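Local atomic coordinates of AmbC (Sorangium cellulosum, PDB entry 5O15), a protein that catalyses both a dehydration and a cyclisation in ambruticin biosynthesis, as a bifunctional dehydratase-cyclase domain of a polyketide synthase. Residues H19-A24 and V43-V48; D73-P78 and G134-A139; A151-G156 and A182-G187; G267-A272 and R291-T296. All blocks are in the same frame, centred on the assembly; numbering follows the deposited sequence.

Contact 1 (H19-A24 and V43-V48); sequences HPWLSA and VEHAWV
Trp21, His45 and Trp47 make up a buried aromatic cluster where two loops of the N-terminal hotdog meet, the one leading into strand 24-27 and the one following strand 34-41. Trp21 comes at His45 edge first: its NE1 stands over the middle of the imidazole, 3.3 Å from His45 CD2, and the two ring planes are 77° apart, a T-shaped (edge-to-face) pair. The six-membered rim of the indole runs on to Trp47, CZ2 against CZ2 at 3.6 Å. There the planes are 16° apart, yet they meet rim to rim, neither over the face of the other. Trp47 has its CG between the backbone N and the carbonyl carbon (chi1 63°), which swings the indole back along its own loop, and Trp47 NE1 gives a 3.1 Å hydrogen bond to His45 ND1, in the imidazole plane. A water sits 2.8 Å from His45 NE2, hydrogen-bonded to it, and donates to Pro20 O, bridging the loops. Phe207, edge-to-face with Trp21, and Pro211, both from the C-terminal half, pack against the same indole. At His45 an alanine removes both ring nitrogens and ring face, and Trp47 NE1 would probably be left without an acceptor and the Trp21 indole less firmly placed. Held at both nitrogens in its plane and by an indole edge over one face, the imidazole has little freedom to turn.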
# COMPACT_ATOMS: atom_id res chain seq x y z
N HIS A 19 -16.52 -5.96 1.14
CA HIS A 19 -15.26 -5.39 1.56
C HIS A 19 -15.41 -4.90 2.99
O HIS A 19 -16.48 -4.41 3.36
CB HIS A 19 -14.89 -4.19 0.68
CG HIS A 19 -13.48 -3.77 0.84
ND1 HIS A 19 -13.07 -2.89 1.81
CD2 HIS A 19 -12.36 -4.19 0.20
CE1 HIS A 19 -11.76 -2.76 1.75
NE2 HIS A 19 -11.30 -3.54 0.78
N PRO A 20 -14.35 -4.98 3.81
CA PRO A 20 -14.49 -4.53 5.20
C PRO A 20 -14.78 -3.07 5.36
O PRO A 20 -15.31 -2.69 6.41
CB PRO A 20 -13.12 -4.86 5.81
CG PRO A 20 -12.53 -5.89 4.96
CD PRO A 20 -13.09 -5.71 3.59
N TRP A 21 -14.41 -2.24 4.39
CA TRP A 21 -14.45 -0.80 4.52
C TRP A 21 -15.37 -0.12 3.52
O TRP A 21 -15.48 1.12 3.54
CB TRP A 21 -13.05 -0.23 4.33
CG TRP A 21 -12.05 -0.61 5.38
CD1 TRP A 21 -12.29 -1.09 6.63
CD2 TRP A 21 -10.64 -0.54 5.25
NE1 TRP A 21 -11.11 -1.30 7.30
CE2 TRP A 21 -10.09 -0.94 6.46
CE3 TRP A 21 -9.79 -0.13 4.22
CZ2 TRP A 21 -8.74 -0.97 6.67
CZ3 TRP A 21 -8.45 -0.16 4.43
CH2 TRP A 21 -7.93 -0.57 5.65
N LEU A 22 -15.99 -0.87 2.62
CA LEU A 22 -16.91 -0.30 1.64
C LEU A 22 -18.16 -1.15 1.70
O LEU A 22 -18.09 -2.38 1.53
CB LEU A 22 -16.28 -0.30 0.24
CG LEU A 22 -15.07 0.61 0.04
CD1 LEU A 22 -14.42 0.42 -1.32
CD2 LEU A 22 -15.39 2.05 0.25
N SER A 23 -19.29 -0.50 1.98
CA SER A 23 -20.55 -1.18 2.21
C SER A 23 -21.58 -0.89 1.14
O SER A 23 -22.64 -1.55 1.12
CB SER A 23 -21.15 -0.75 3.56
OG SER A 23 -21.45 0.63 3.56
N ALA A 24 -21.34 0.08 0.27
CA ALA A 24 -22.25 0.36 -0.82
C ALA A 24 -21.43 0.68 -2.05
O ALA A 24 -20.38 1.33 -1.97
CB ALA A 24 -23.19 1.52 -0.46
N VAL A 43 -11.76 0.90 16.03
CA VAL A 43 -12.10 -0.14 17.00
C VAL A 43 -12.14 -1.50 16.32
O VAL A 43 -11.53 -2.46 16.80
CB VAL A 43 -13.45 0.20 17.67
CG1 VAL A 43 -13.79 -0.84 18.72
CG2 VAL A 43 -13.41 1.60 18.28
N GLU A 44 -12.83 -1.60 15.19
CA GLU A 44 -12.93 -2.89 14.50
C GLU A 44 -11.62 -3.26 13.83
O GLU A 44 -11.27 -4.45 13.78
CB GLU A 44 -14.05 -2.85 13.47
CG GLU A 44 -15.44 -2.47 14.02
CD GLU A 44 -16.44 -2.09 12.93
OE1 GLU A 44 -16.20 -2.40 11.74
OE2 GLU A 44 -17.47 -1.46 13.27
N HIS A 45 -10.88 -2.27 13.34
CA HIS A 45 -9.62 -2.44 12.65
C HIS A 45 -8.52 -1.75 13.44
O HIS A 45 -7.83 -0.87 12.92
CB HIS A 45 -9.71 -1.91 11.22
CG HIS A 45 -10.59 -2.76 10.37
ND1 HIS A 45 -10.14 -3.88 9.72
CD2 HIS A 45 -11.93 -2.71 10.17
CE1 HIS A 45 -11.16 -4.48 9.13
NE2 HIS A 45 -12.26 -3.80 9.40
N ALA A 46 -8.34 -2.16 14.69
CA ALA A 46 -7.35 -1.51 15.54
C ALA A 46 -5.94 -1.64 14.97
O ALA A 46 -5.10 -0.80 15.28
CB ALA A 46 -7.40 -2.09 16.96
N TRP A 47 -5.69 -2.65 14.15
CA TRP A 47 -4.38 -2.80 13.52
C TRP A 47 -3.91 -1.54 12.80
O TRP A 47 -2.69 -1.32 12.71
CB TRP A 47 -4.34 -3.99 12.58
CG TRP A 47 -5.27 -3.92 11.40
CD1 TRP A 47 -6.57 -4.36 11.33
CD2 TRP A 47 -4.98 -3.40 10.09
NE1 TRP A 47 -7.09 -4.13 10.08
CE2 TRP A 47 -6.13 -3.55 9.30
CE3 TRP A 47 -3.84 -2.83 9.51
CZ2 TRP A 47 -6.17 -3.17 7.99
CZ3 TRP A 47 -3.91 -2.44 8.20
CH2 TRP A 47 -5.07 -2.60 7.46
N VAL A 48 -4.83 -0.72 12.24
CA VAL A 48 -4.35 0.43 11.48
C VAL A 48 -3.60 1.39 12.39
O VAL A 48 -2.76 2.16 11.92
CB VAL A 48 -5.49 1.16 10.72
CG1 VAL A 48 -6.12 0.21 9.73
CG2 VAL A 48 -6.53 1.75 11.65
O HOH W 1 -14.96 -4.15 8.64

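Contact 2 (D73-P78 and G134-A139); sequences DAVGLP and GVLGAA
Leu77 and Leu136 reach each other through matching torsions: each sets CG anti to its own carbonyl carbon (chi1 -71° and -53°) and continues with an extended second torsion, so that CD1 is carried well out from the main chain. Leu77 CD1 settles against Leu136 CB at 3.7 Å, while Leu136 CD1 runs on to Val75 CG2, 4.0 Å away, the valine and the leucine crossing at about a right angle. This is where the central helix 61-75 of the N-terminal hotdog ends and the chain turns to join the sheet that wraps it. Gly76, with positive phi, closes the helix in a Schellman motif, and Leu77 and Pro78 then pass alongside the end of strand 129-137. Pro78 lies against backbone as much as side chain: its CD is 3.3 Å from Gly137 O. Its CG meets the backbone N of Ala139, and its CB the methyl of the same alanine. Just beyond, a backbone hydrogen bond between Gly137 and Ser79 pairs the start of strand 79-85 with the end of strand 129-137. Underneath, Leu136 also packs on Phe114 and Val103, and Val75 on Tyr34, which extends the apolar layer between helix and sheet. Between the two segments the chemistry is thus almost wholly van der Waals: aliphatic groups pack the helix end against the strand, and the proline covers the strand end on the outer, more exposed side.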
# COMPACT_ATOMS: atom_id res chain seq x y z
N ASP A 73 -12.30 -3.42 -9.15
CA ASP A 73 -13.12 -4.62 -9.21
C ASP A 73 -14.60 -4.26 -9.35
O ASP A 73 -15.34 -4.91 -10.09
CB ASP A 73 -12.86 -5.47 -7.97
CG ASP A 73 -13.77 -6.66 -7.87
OD1 ASP A 73 -13.62 -7.57 -8.70
OD2 ASP A 73 -14.63 -6.66 -6.98
N ALA A 74 -15.04 -3.23 -8.63
CA ALA A 74 -16.44 -2.86 -8.66
C ALA A 74 -16.87 -2.37 -10.04
O ALA A 74 -18.04 -2.53 -10.41
CB ALA A 74 -16.71 -1.79 -7.61
N VAL A 75 -15.97 -1.76 -10.80
CA VAL A 75 -16.32 -1.16 -12.09
C VAL A 75 -15.88 -2.00 -13.27
O VAL A 75 -16.10 -1.61 -14.43
CB VAL A 75 -15.85 0.30 -12.23
CG1 VAL A 75 -16.28 1.08 -11.00
CG2 VAL A 75 -14.33 0.40 -12.44
N GLY A 76 -15.26 -3.15 -13.02
CA GLY A 76 -14.88 -4.05 -14.08
C GLY A 76 -13.61 -3.68 -14.80
O GLY A 76 -13.49 -3.98 -16.00
N LEU A 77 -12.67 -3.02 -14.13
CA LEU A 77 -11.38 -2.77 -14.73
C LEU A 77 -10.30 -3.52 -13.96
O LEU A 77 -10.41 -3.65 -12.74
CB LEU A 77 -11.05 -1.27 -14.73
CG LEU A 77 -11.89 -0.43 -15.69
CD1 LEU A 77 -11.65 1.08 -15.48
CD2 LEU A 77 -11.57 -0.84 -17.13
N PRO A 78 -9.25 -3.97 -14.63
CA PRO A 78 -8.30 -4.88 -13.98
C PRO A 78 -7.19 -4.23 -13.20
O PRO A 78 -6.48 -4.95 -12.48
CB PRO A 78 -7.75 -5.70 -15.16
CG PRO A 78 -7.83 -4.77 -16.32
CD PRO A 78 -9.11 -3.98 -16.12
N GLY A 134 -6.46 9.19 -9.07
CA GLY A 134 -5.73 8.48 -10.07
C GLY A 134 -6.61 8.05 -11.21
O GLY A 134 -7.66 8.64 -11.49
N VAL A 135 -6.18 6.99 -11.88
CA VAL A 135 -6.85 6.47 -13.06
C VAL A 135 -6.85 4.95 -12.97
O VAL A 135 -5.82 4.34 -12.61
CB VAL A 135 -6.13 6.93 -14.34
CG1 VAL A 135 -6.79 6.35 -15.57
CG2 VAL A 135 -6.04 8.44 -14.40
N LEU A 136 -7.98 4.32 -13.24
CA LEU A 136 -8.17 2.88 -13.41
C LEU A 136 -8.08 2.52 -14.88
O LEU A 136 -8.51 3.31 -15.74
CB LEU A 136 -9.53 2.47 -12.85
CG LEU A 136 -9.83 2.91 -11.42
CD1 LEU A 136 -11.26 2.52 -11.00
CD2 LEU A 136 -8.79 2.34 -10.43
N GLY A 137 -7.61 1.32 -15.20
CA GLY A 137 -7.45 1.00 -16.60
C GLY A 137 -7.09 -0.44 -16.84
O GLY A 137 -7.26 -1.30 -15.97
N ALA A 138 -6.59 -0.69 -18.04
CA ALA A 138 -6.17 -2.02 -18.45
C ALA A 138 -4.91 -2.46 -17.70
O ALA A 138 -4.11 -1.64 -17.26
CB ALA A 138 -5.92 -2.03 -19.96
N ALA A 139 -4.72 -3.78 -17.58
CA ALA A 139 -3.60 -4.30 -16.81
C ALA A 139 -2.33 -4.31 -17.64
O ALA A 139 -2.37 -4.48 -18.87
CB ALA A 139 -3.90 -5.72 -16.33

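Contact 3 (A151-G156 and A182-G187); sequences AWPPAG and AAWRVG
Pro153 sits squarely on one face of the Trp184 indole, at the margin of the C-terminal hotdog, where the loop before strand 158-160 folds over strand 180-186. Pro153 CG lies 3.4 Å from the centroid of the five-membered ring and only 2° off its normal, a clear CH-pi contact. The rest of the pyrrolidine follows the indole: Pro153 CB is 3.5 Å from Trp184 CD2, and CD reaches over toward the six-membered ring. Trp184 CG lies anti to its carbonyl carbon (chi1 -56°), which lays the indole under Pro153. At the far end of the six-membered ring Trp152 comes in obliquely, its NE1 3.5 Å from Trp184 CZ3 and the planes 79° apart. A cis peptide joins Trp152 to Pro153, a kink consistent with two consecutive residues meeting the one indole. Further along, Val186 CG2 approaches Ala155 O at 4.1 Å, a looser contact at the surface. An alanine in place of Trp184 leaves Pro153 without an aromatic face, and a gap would probably open beside Trp152.

In the next shell, Trp152 NE1 is hydrogen-bonded to Asp193 OD2, and Arg256 makes a cation-pi contact with the same indole. Trp184 is set by its strand, whose backbone bonds run to Tyr191 of strand 189-195 on one side and, through Arg185, to Glu158 on the other. Arg185 starts off away from the loop, and its guanidinium comes round to the residue just past its own strand, where NE at 3.3 Å and NH2 at 3.2 Å both grip Gly187 O in the guanidinium plane.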
# COMPACT_ATOMS: atom_id res chain seq x y z
N ALA A 151 15.24 -22.49 -5.80
CA ALA A 151 16.12 -21.99 -4.77
C ALA A 151 15.57 -20.70 -4.20
O ALA A 151 15.17 -19.80 -4.94
CB ALA A 151 17.50 -21.72 -5.34
N TRP A 152 15.54 -20.63 -2.87
CA TRP A 152 15.03 -19.44 -2.22
C TRP A 152 15.92 -19.18 -1.01
O TRP A 152 16.01 -20.05 -0.14
CB TRP A 152 13.59 -19.61 -1.78
CG TRP A 152 13.07 -18.36 -1.13
CD1 TRP A 152 12.91 -18.16 0.20
CD2 TRP A 152 12.72 -17.15 -1.77
NE1 TRP A 152 12.43 -16.90 0.43
CE2 TRP A 152 12.30 -16.26 -0.77
CE3 TRP A 152 12.69 -16.74 -3.10
CZ2 TRP A 152 11.85 -14.96 -1.06
CZ3 TRP A 152 12.24 -15.47 -3.40
CH2 TRP A 152 11.81 -14.59 -2.37
N PRO A 153 16.58 -18.03 -0.91
CA PRO A 153 16.54 -16.94 -1.89
C PRO A 153 17.24 -17.35 -3.19
O PRO A 153 17.91 -18.38 -3.24
CB PRO A 153 17.31 -15.83 -1.20
CG PRO A 153 18.27 -16.54 -0.37
CD PRO A 153 17.51 -17.72 0.18
N PRO A 154 17.06 -16.56 -4.24
CA PRO A 154 17.79 -16.85 -5.49
C PRO A 154 19.29 -16.91 -5.24
O PRO A 154 19.83 -16.30 -4.31
CB PRO A 154 17.42 -15.66 -6.39
CG PRO A 154 16.10 -15.20 -5.86
CD PRO A 154 16.21 -15.37 -4.38
N ALA A 155 19.99 -17.67 -6.10
CA ALA A 155 21.43 -17.84 -5.97
C ALA A 155 22.15 -16.49 -5.96
O ALA A 155 21.79 -15.56 -6.67
CB ALA A 155 21.97 -18.72 -7.10
N GLY A 156 23.22 -16.42 -5.16
CA GLY A 156 24.03 -15.23 -5.08
C GLY A 156 23.48 -14.17 -4.15
O GLY A 156 24.03 -13.06 -4.12
N ALA A 182 11.99 -12.42 6.50
CA ALA A 182 13.35 -12.62 6.03
C ALA A 182 13.51 -11.86 4.72
O ALA A 182 12.52 -11.67 4.00
CB ALA A 182 13.64 -14.10 5.78
N ALA A 183 14.71 -11.41 4.41
CA ALA A 183 14.95 -10.69 3.16
C ALA A 183 16.42 -10.86 2.76
O ALA A 183 17.30 -11.09 3.59
CB ALA A 183 14.60 -9.21 3.31
N TRP A 184 16.67 -10.70 1.47
CA TRP A 184 17.98 -10.82 0.86
C TRP A 184 18.03 -9.88 -0.33
O TRP A 184 16.99 -9.41 -0.82
CB TRP A 184 18.21 -12.23 0.32
CG TRP A 184 18.07 -13.33 1.31
CD1 TRP A 184 19.09 -13.95 1.97
CD2 TRP A 184 16.86 -13.97 1.75
NE1 TRP A 184 18.59 -14.94 2.78
CE2 TRP A 184 17.23 -14.96 2.68
CE3 TRP A 184 15.51 -13.80 1.43
CZ2 TRP A 184 16.29 -15.80 3.28
CZ3 TRP A 184 14.57 -14.64 2.04
CH2 TRP A 184 14.98 -15.63 2.96
N ARG A 185 19.22 -9.66 -0.86
CA ARG A 185 19.37 -8.85 -2.04
C ARG A 185 20.31 -9.50 -3.04
O ARG A 185 21.29 -10.14 -2.68
CB ARG A 185 19.81 -7.46 -1.70
CG ARG A 185 21.20 -7.27 -1.26
CD ARG A 185 21.35 -5.80 -0.85
NE ARG A 185 20.86 -4.93 -1.92
CZ ARG A 185 20.25 -3.76 -1.77
NH1 ARG A 185 20.02 -3.24 -0.55
NH2 ARG A 185 19.85 -3.09 -2.84
N VAL A 186 19.94 -9.35 -4.31
CA VAL A 186 20.83 -9.63 -5.44
C VAL A 186 20.87 -8.32 -6.21
O VAL A 186 19.92 -7.98 -6.93
CB VAL A 186 20.32 -10.77 -6.33
CG1 VAL A 186 21.35 -11.09 -7.40
CG2 VAL A 186 20.01 -12.01 -5.52
N GLY A 187 21.93 -7.54 -6.01
CA GLY A 187 22.03 -6.28 -6.73
C GLY A 187 20.87 -5.38 -6.36
O GLY A 187 20.59 -5.13 -5.18

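Contact 4 (G267-A272 and R291-T296); sequences GDQLAA and RARWAT
Trp294 presents an edge to Asp268 in the beta hairpin of strands 269-277 and 283-295 of the C-terminal hotdog: the peptide carbon of the aspartate lies in the indole plane, and Asp268 O is 3.4 Å from Trp294 CD1. Arg233 makes a cation-pi contact with this ring and a salt bridge to Asp268 OD1. The Arg293 guanidinium, in cation-pi contact with Phe240, stands 86° from the amide plane of Gln269. Arg293 CG is anti to the backbone N and the chain bends at chi3 (-65°), which brings the guanidinium beside that amide. Gln269 NE2 and Arg293 NH2, both donors, come within 3.5 Å, but a water joins the side chains. Leu270 and Ala292 are a hydrogen-bonded antiparallel pair, 2.9 Å from Leu270 N to Ala292 O and 2.8 Å from Ala292 N to Leu270 O. Gln269 with Arg293 and Ala271 with Arg291 are the flanking non-hydrogen-bonded pairs, and Trp294 N bonds to Asp268 O. Leu270 and Ala292 share one face, where Leu270 packs against helix 211-225. The other face carries Gln269, Arg293, Ala271 and Arg291, and there the water accepts from Arg293 NE at 2.9 Å, in the guanidinium plane, and weakly from Gln269 NE2 at 3.4 Å.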
# COMPACT_ATOMS: atom_id res chain seq x y z
N GLY A 267 17.81 12.53 -5.66
CA GLY A 267 18.37 12.12 -4.39
C GLY A 267 17.37 12.07 -3.25
O GLY A 267 17.62 11.40 -2.24
N ASP A 268 16.25 12.78 -3.37
CA ASP A 268 15.25 12.81 -2.31
C ASP A 268 14.17 11.75 -2.51
O ASP A 268 13.22 11.70 -1.72
CB ASP A 268 14.61 14.20 -2.22
CG ASP A 268 15.63 15.30 -1.97
OD1 ASP A 268 16.65 15.02 -1.32
OD2 ASP A 268 15.42 16.44 -2.43
N GLN A 269 14.30 10.88 -3.52
CA GLN A 269 13.26 9.92 -3.84
C GLN A 269 13.81 8.51 -3.93
O GLN A 269 15.00 8.29 -4.18
CB GLN A 269 12.60 10.23 -5.17
CG GLN A 269 11.82 11.50 -5.17
CD GLN A 269 10.99 11.67 -6.41
OE1 GLN A 269 10.79 10.73 -7.18
NE2 GLN A 269 10.50 12.86 -6.61
N LEU A 270 12.90 7.57 -3.72
CA LEU A 270 13.13 6.15 -3.86
C LEU A 270 12.04 5.63 -4.78
O LEU A 270 10.89 6.06 -4.69
CB LEU A 270 12.99 5.50 -2.47
CG LEU A 270 13.32 4.04 -2.21
CD1 LEU A 270 14.75 3.73 -2.62
CD2 LEU A 270 13.10 3.79 -0.73
N ALA A 271 12.40 4.70 -5.67
CA ALA A 271 11.44 4.16 -6.63
C ALA A 271 11.75 2.69 -6.85
O ALA A 271 12.92 2.30 -6.87
CB ALA A 271 11.46 4.92 -7.96
N ALA A 272 10.71 1.88 -7.01
CA ALA A 272 10.88 0.45 -7.18
C ALA A 272 9.62 -0.13 -7.81
O ALA A 272 8.55 0.45 -7.74
CB ALA A 272 11.15 -0.22 -5.84
N ARG A 291 6.68 5.10 -5.84
CA ARG A 291 7.61 6.21 -5.65
C ARG A 291 7.41 6.82 -4.28
O ARG A 291 6.27 7.06 -3.88
CB ARG A 291 7.38 7.30 -6.69
CG ARG A 291 7.53 6.82 -8.08
CD ARG A 291 7.78 7.98 -9.00
NE ARG A 291 7.67 7.57 -10.39
CZ ARG A 291 8.64 7.01 -11.09
NH1 ARG A 291 9.83 6.78 -10.54
NH2 ARG A 291 8.42 6.67 -12.36
N ALA A 292 8.52 7.08 -3.59
CA ALA A 292 8.49 7.67 -2.27
C ALA A 292 9.46 8.84 -2.22
O ALA A 292 10.43 8.89 -2.96
CB ALA A 292 8.90 6.65 -1.21
N ARG A 293 9.17 9.77 -1.31
CA ARG A 293 10.00 10.93 -1.07
C ARG A 293 10.30 11.04 0.41
O ARG A 293 9.40 10.87 1.23
CB ARG A 293 9.25 12.19 -1.52
CG ARG A 293 9.99 13.48 -1.32
CD ARG A 293 9.18 14.67 -1.82
NE ARG A 293 8.95 14.64 -3.27
CZ ARG A 293 7.78 14.41 -3.86
NH1 ARG A 293 6.68 14.17 -3.14
NH2 ARG A 293 7.70 14.43 -5.18
N TRP A 294 11.55 11.35 0.74
CA TRP A 294 11.94 11.52 2.14
C TRP A 294 11.15 12.65 2.79
O TRP A 294 10.98 13.72 2.20
CB TRP A 294 13.43 11.81 2.23
CG TRP A 294 14.28 10.59 2.02
CD1 TRP A 294 14.67 10.05 0.83
CD2 TRP A 294 14.81 9.76 3.03
NE1 TRP A 294 15.45 8.93 1.05
CE2 TRP A 294 15.54 8.74 2.40
CE3 TRP A 294 14.76 9.78 4.43
CZ2 TRP A 294 16.21 7.76 3.10
CZ3 TRP A 294 15.43 8.80 5.13
CH2 TRP A 294 16.14 7.80 4.47
N ALA A 295 10.65 12.39 4.00
CA ALA A 295 9.84 13.35 4.74
C ALA A 295 10.32 13.40 6.19
O ALA A 295 10.69 12.38 6.78
CB ALA A 295 8.37 12.92 4.77
N THR A 296 10.31 14.60 6.77
CA THR A 296 10.64 14.75 8.18
C THR A 296 9.41 14.52 9.05
O THR A 296 8.27 14.53 8.58
CB THR A 296 11.13 16.17 8.46
OG1 THR A 296 10.03 17.06 8.27
CG2 THR A 296 12.28 16.56 7.56
O HOH W 2 11.56 15.17 -4.31

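In the fold
Contacts 1 and 2 belong to the N-terminal hotdog, contacts 3 and 4 to the C-terminal one. Contact 1 is the most buried, an aromatic cluster with hydrogen-bonded rings, whereas contact 3, also rich in tryptophan, lies at the surface and rests on a CH-pi contact of proline with indole. Contacts 2 and 4 are intermediate: the first is aliphatic packing, the second backbone pairing within a hairpin. Helix 61-75 is shared by contact 2, which holds its end, and contact 1, which touches its side; their nearest atoms are about 7 Å apart. Helix 211-225 meets both Trp21 of contact 1 and Leu270 of contact 4, bringing the two halves together.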